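Local coordinates for peptidoglycan-recognition protein (Apis mellifera, PDB 5XZ3), which probably recognises bacterial peptidoglycan in honeybee innate immunity through an amidase-like domain, at residues G92-T95 and K101-S104; G146-A151 and P167-T172. One frame throughout, in Å; residues are numbered along the deposited sequence.

How the contacts relate
Contact 1 (92-95 with 101-104) is buried close to the middle of the fold, whereas contact 2 (146-151 with 167-172) lies at the surface, their centres about 13 Å apart. Both rest on the same central sheet: contact 1 uses the start of its middle strand, 102-107, and contact 2 uses the loop just after the edge strand 141-145. Contact 1 is an imidazole lying on a serine (CH-pi), with a bridging water and no direct hydrogen bond between its segments; contact 2 is held by a glutamine amide that hydrogen-bonds directly to the C-terminal tail. The two meet where Thr-95 CG2 packs on Val-149 CG2 at 3.7 Å.

Contact 1: G92-T95 and K101-S104; sequences GAHT and KSIS
The imidazole of His-94 lies with one face against Ser-104, while Ser-102 OG and Thr-95 OG1 meet its edge in the ring plane. Ser-104 CB sits 3.4 Å from the centroid of the His-94 ring and only 13° off its normal, a CH-pi contact over the face. Ser-104 OG covers the same face toward the rim, 3.1 Å from His-94 CD2. At the edge, His-94 CE1 comes within 3.2 Å of Ser-102 OG, whose stronger partner is the carbonyl of Tyr-98. With chi1 at 47°, His-94 CG stands between its own backbone N and carbonyl carbon, which swings the ring over the strand.

Both ring nitrogens are engaged. His-94 ND1 and Thr-95 OG1 form a nearly straight hydrogen bond of 2.7 Å, and that hydroxyl is also bonded to His-37 NE2, so Thr-95 links two histidines. His-37 is probably the counterpart of a zinc-binding histidine in amidase relatives, whose active-site groove this contact would border. His-94 NE2 hydrogen-bonds at 2.9 Å to a water that accepts from Gly-92 N and donates to Ser-102 O at 2.8 Å, fixing the ring's rotation and tying loop to strand.

The loop thus folds back on the beginning of strand 102-107, which it precedes. That strand runs between 31-38 and 74-76, parallel to both: Ile-103 bonds through its backbone to Tyr-33 and Ile-35, and Ser-104 to Phe-74.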
loop_
_atom_site.group_PDB
_atom_site.type_symbol
_atom_site.label_atom_id
_atom_site.label_comp_id
_atom_site.label_asym_id
_atom_site.label_seq_id
_atom_site.Cartn_x
_atom_site.Cartn_y
_atom_site.Cartn_z
ATOM N N GLY A 92 5.953 -3.537 -8.105
ATOM C CA GLY A 92 6.583 -2.638 -7.141
ATOM C C GLY A 92 7.955 -3.100 -6.676
ATOM O O GLY A 92 8.562 -3.982 -7.286
ATOM N N ALA A 93 8.447 -2.469 -5.609
ATOM C CA ALA A 93 9.741 -2.808 -4.987
ATOM C C ALA A 93 9.556 -2.578 -3.496
ATOM O O ALA A 93 9.929 -1.530 -2.949
ATOM C CB ALA A 93 10.858 -1.930 -5.548
ATOM N N HIS A 94 8.913 -3.550 -2.860
ATOM C CA HIS A 94 8.503 -3.420 -1.477
ATOM C C HIS A 94 8.765 -4.684 -0.651
ATOM O O HIS A 94 9.021 -4.578 0.538
ATOM C CB HIS A 94 7.006 -3.055 -1.398
ATOM C CG HIS A 94 6.138 -3.900 -2.274
ATOM N ND1 HIS A 94 5.680 -5.143 -1.890
ATOM C CD2 HIS A 94 5.652 -3.685 -3.517
ATOM C CE1 HIS A 94 4.950 -5.658 -2.861
ATOM N NE2 HIS A 94 4.906 -4.786 -3.854
ATOM N N THR A 95 8.681 -5.863 -1.262
ATOM C CA THR A 95 8.743 -7.141 -0.503
ATOM C C THR A 95 9.561 -8.214 -1.255
ATOM O O THR A 95 9.074 -8.792 -2.223
ATOM C CB THR A 95 7.309 -7.658 -0.198
ATOM O OG1 THR A 95 6.503 -6.579 0.302
ATOM C CG2 THR A 95 7.330 -8.780 0.859
ATOM N N LYS A 101 3.957 -10.890 -7.325
ATOM C CA LYS A 101 2.725 -11.613 -6.994
ATOM C C LYS A 101 1.904 -10.951 -5.891
ATOM O O LYS A 101 1.121 -11.621 -5.205
ATOM C CB LYS A 101 3.033 -13.084 -6.661
ATOM C CG LYS A 101 4.063 -13.329 -5.557
ATOM C CD LYS A 101 4.177 -14.831 -5.281
ATOM C CE LYS A 101 5.247 -15.130 -4.244
ATOM N NZ LYS A 101 5.506 -16.594 -4.139
ATOM N N SER A 102 2.085 -9.635 -5.739
ATOM C CA SER A 102 1.397 -8.874 -4.684
ATOM C C SER A 102 1.296 -7.412 -5.052
ATOM O O SER A 102 2.018 -6.925 -5.920
ATOM C CB SER A 102 2.142 -9.004 -3.338
ATOM O OG SER A 102 3.429 -8.384 -3.411
ATOM N N ILE A 103 0.381 -6.716 -4.394
ATOM C CA ILE A 103 0.490 -5.270 -4.264
ATOM C C ILE A 103 0.872 -5.006 -2.807
ATOM O O ILE A 103 0.666 -5.875 -1.940
ATOM C CB ILE A 103 -0.813 -4.540 -4.644
ATOM C CG1 ILE A 103 -1.998 -5.098 -3.871
ATOM C CG2 ILE A 103 -1.070 -4.595 -6.171
ATOM C CD1 ILE A 103 -2.948 -4.016 -3.420
ATOM N N SER A 104 1.435 -3.834 -2.543
ATOM C CA SER A 104 1.653 -3.418 -1.172
ATOM C C SER A 104 0.758 -2.246 -0.808
ATOM O O SER A 104 0.432 -1.403 -1.661
ATOM C CB SER A 104 3.121 -3.093 -0.915
ATOM O OG SER A 104 3.601 -2.091 -1.823
HETATM O O HOH W 1 4.257 -5.310 -6.626
#

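Contact 2: G146-A151 and P167-T172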
loop_
_atom_site.group_PDB
_atom_site.type_symbol
_atom_site.label_atom_id
_atom_site.label_comp_id
_atom_site.label_asym_id
_atom_site.label_seq_id
_atom_site.Cartn_x
_atom_site.Cartn_y
_atom_site.Cartn_z
ATOM N N GLY A 146 4.214 -7.507 6.050
ATOM C CA GLY A 146 5.580 -7.728 5.567
ATOM C C GLY A 146 6.390 -8.678 6.441
ATOM O O GLY A 146 7.118 -9.534 5.923
ATOM N N LYS A 147 6.233 -8.545 7.761
ATOM C CA LYS A 147 6.966 -9.372 8.727
ATOM C C LYS A 147 6.709 -10.878 8.627
ATOM O O LYS A 147 7.495 -11.673 9.127
ATOM C CB LYS A 147 6.756 -8.862 10.152
ATOM C CG LYS A 147 5.328 -8.959 10.664
ATOM C CD LYS A 147 5.312 -8.532 12.120
ATOM C CE LYS A 147 4.615 -9.581 12.944
ATOM N NZ LYS A 147 4.890 -9.368 14.386
ATOM N N GLN A 148 5.603 -11.264 7.995
ATOM C CA GLN A 148 5.279 -12.677 7.765
ATOM C C GLN A 148 6.101 -13.330 6.650
ATOM O O GLN A 148 6.154 -14.555 6.567
ATOM C CB GLN A 148 3.767 -12.828 7.440
ATOM C CG GLN A 148 2.889 -12.428 8.612
ATOM C CD GLN A 148 1.407 -12.606 8.329
ATOM O OE1 GLN A 148 0.728 -11.643 8.004
ATOM N NE2 GLN A 148 0.905 -13.849 8.449
ATOM N N VAL A 149 6.731 -12.524 5.792
ATOM C CA VAL A 149 7.496 -13.059 4.649
ATOM C C VAL A 149 8.944 -12.564 4.471
ATOM O O VAL A 149 9.709 -13.215 3.768
ATOM C CB VAL A 149 6.718 -12.923 3.310
ATOM C CG1 VAL A 149 5.524 -13.859 3.309
ATOM C CG2 VAL A 149 6.266 -11.498 3.060
ATOM N N ILE A 150 9.308 -11.421 5.061
ATOM C CA ILE A 150 10.700 -10.932 5.023
ATOM C C ILE A 150 11.196 -10.550 6.417
ATOM O O ILE A 150 10.386 -10.465 7.360
ATOM C CB ILE A 150 10.900 -9.759 4.030
ATOM C CG1 ILE A 150 9.994 -8.572 4.387
ATOM C CG2 ILE A 150 10.670 -10.247 2.595
ATOM C CD1 ILE A 150 10.418 -7.239 3.785
ATOM N N ALA A 151 12.511 -10.325 6.540
ATOM C CA ALA A 151 13.140 -9.957 7.817
ATOM C C ALA A 151 12.898 -8.478 8.098
ATOM O O ALA A 151 13.682 -7.606 7.707
ATOM C CB ALA A 151 14.634 -10.302 7.813
ATOM N N PRO A 167 -10.898 -10.262 7.933
ATOM C CA PRO A 167 -11.174 -11.646 7.518
ATOM C C PRO A 167 -10.247 -12.160 6.414
ATOM O O PRO A 167 -10.080 -13.376 6.276
ATOM C CB PRO A 167 -12.617 -11.579 7.015
ATOM C CG PRO A 167 -13.203 -10.364 7.671
ATOM C CD PRO A 167 -12.074 -9.386 7.736
ATOM N N GLU A 168 -9.653 -11.249 5.637
ATOM C CA GLU A 168 -8.760 -11.623 4.526
ATOM C C GLU A 168 -7.326 -11.884 5.026
ATOM O O GLU A 168 -6.505 -12.434 4.285
ATOM C CB GLU A 168 -8.750 -10.560 3.396
ATOM C CG GLU A 168 -10.091 -10.265 2.719
ATOM C CD GLU A 168 -10.986 -9.291 3.490
ATOM O OE1 GLU A 168 -10.591 -8.839 4.584
ATOM O OE2 GLU A 168 -12.096 -8.970 3.001
ATOM N N TRP A 169 -7.033 -11.502 6.275
ATOM C CA TRP A 169 -5.704 -11.768 6.856
ATOM C C TRP A 169 -5.498 -13.278 7.039
ATOM O O TRP A 169 -6.414 -13.973 7.468
ATOM C CB TRP A 169 -5.491 -11.009 8.173
ATOM C CG TRP A 169 -4.177 -11.369 8.807
ATOM C CD1 TRP A 169 -2.949 -10.903 8.447
ATOM C CD2 TRP A 169 -3.958 -12.308 9.869
ATOM N NE1 TRP A 169 -1.971 -11.493 9.216
ATOM C CE2 TRP A 169 -2.560 -12.365 10.093
ATOM C CE3 TRP A 169 -4.800 -13.122 10.639
ATOM C CZ2 TRP A 169 -1.988 -13.169 11.084
ATOM C CZ3 TRP A 169 -4.223 -13.945 11.630
ATOM C CH2 TRP A 169 -2.825 -13.959 11.832
ATOM N N VAL A 170 -4.304 -13.767 6.686
ATOM C CA VAL A 170 -3.938 -15.170 6.851
ATOM C C VAL A 170 -2.716 -15.289 7.764
ATOM O O VAL A 170 -1.748 -14.528 7.628
ATOM C CB VAL A 170 -3.691 -15.932 5.513
ATOM C CG1 VAL A 170 -4.968 -16.035 4.659
ATOM C CG2 VAL A 170 -2.560 -15.316 4.704
ATOM N N SER A 171 -2.772 -16.256 8.684
ATOM C CA SER A 171 -1.671 -16.502 9.640
ATOM C C SER A 171 -0.439 -17.082 8.954
ATOM O O SER A 171 0.691 -16.950 9.448
ATOM C CB SER A 171 -2.132 -17.389 10.795
ATOM O OG SER A 171 -2.486 -18.677 10.339
ATOM N N THR A 172 -0.664 -17.699 7.802
ATOM C CA THR A 172 0.430 -18.233 6.990
ATOM C C THR A 172 0.268 -17.937 5.483
ATOM O O THR A 172 -0.787 -18.223 4.900
ATOM C CB THR A 172 0.752 -19.730 7.303
ATOM O OG1 THR A 172 1.006 -20.444 6.092
ATOM C CG2 THR A 172 -0.358 -20.434 8.078
HETATM O O HOH W 2 3.081 -16.091 9.154
#
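In this amidase-like fold the turn that follows edge strand 141-145 is tied to the C-terminal tail by one side chain, Gln-148. The carbonyl of Gly-146 closes the turn by accepting from both Val-149 N and Ile-150 N. In zinc-dependent relatives this loop carries a metal-binding histidine; a glycine at what is probably that position, Gly-146, is consistent with a protein that lacks zinc-dependent amidase activity and serves in recognition.

The tail runs beside the edge strand, Glu-168 and Val-170 both pairing through their backbones with Val-143, so that its carbonyls and the indole of Trp-169 come within range of the turn. Extended beyond CG, the side chain of Gln-148 reaches across with both ends of its amide in use. OE1 accepts from Trp-169 NE1 at 3.0 Å; the indole nitrogen stands above the amide's carbonyl plane, and the amide and ring planes are 38° apart. The stronger partner of OE1 is Gly-145 N, which binds the oxygen back to the end of the strand. A first torsion of 176° sets Trp-169 CG trans to its own backbone N and turns the N-H edge of the indole to the glutamine.

The nitrogen end is gripped more directly. Gln-148 NE2 donates to Val-170 O at 2.9 Å in an almost straight bond (168°) that lies in the planes of both groups. A weak bond of 3.3 Å runs from Gln-148 NE2 to Ser-171 O, and a water bridges the same pair, accepting from NE2 and donating to Ser-171 O at 2.6 Å.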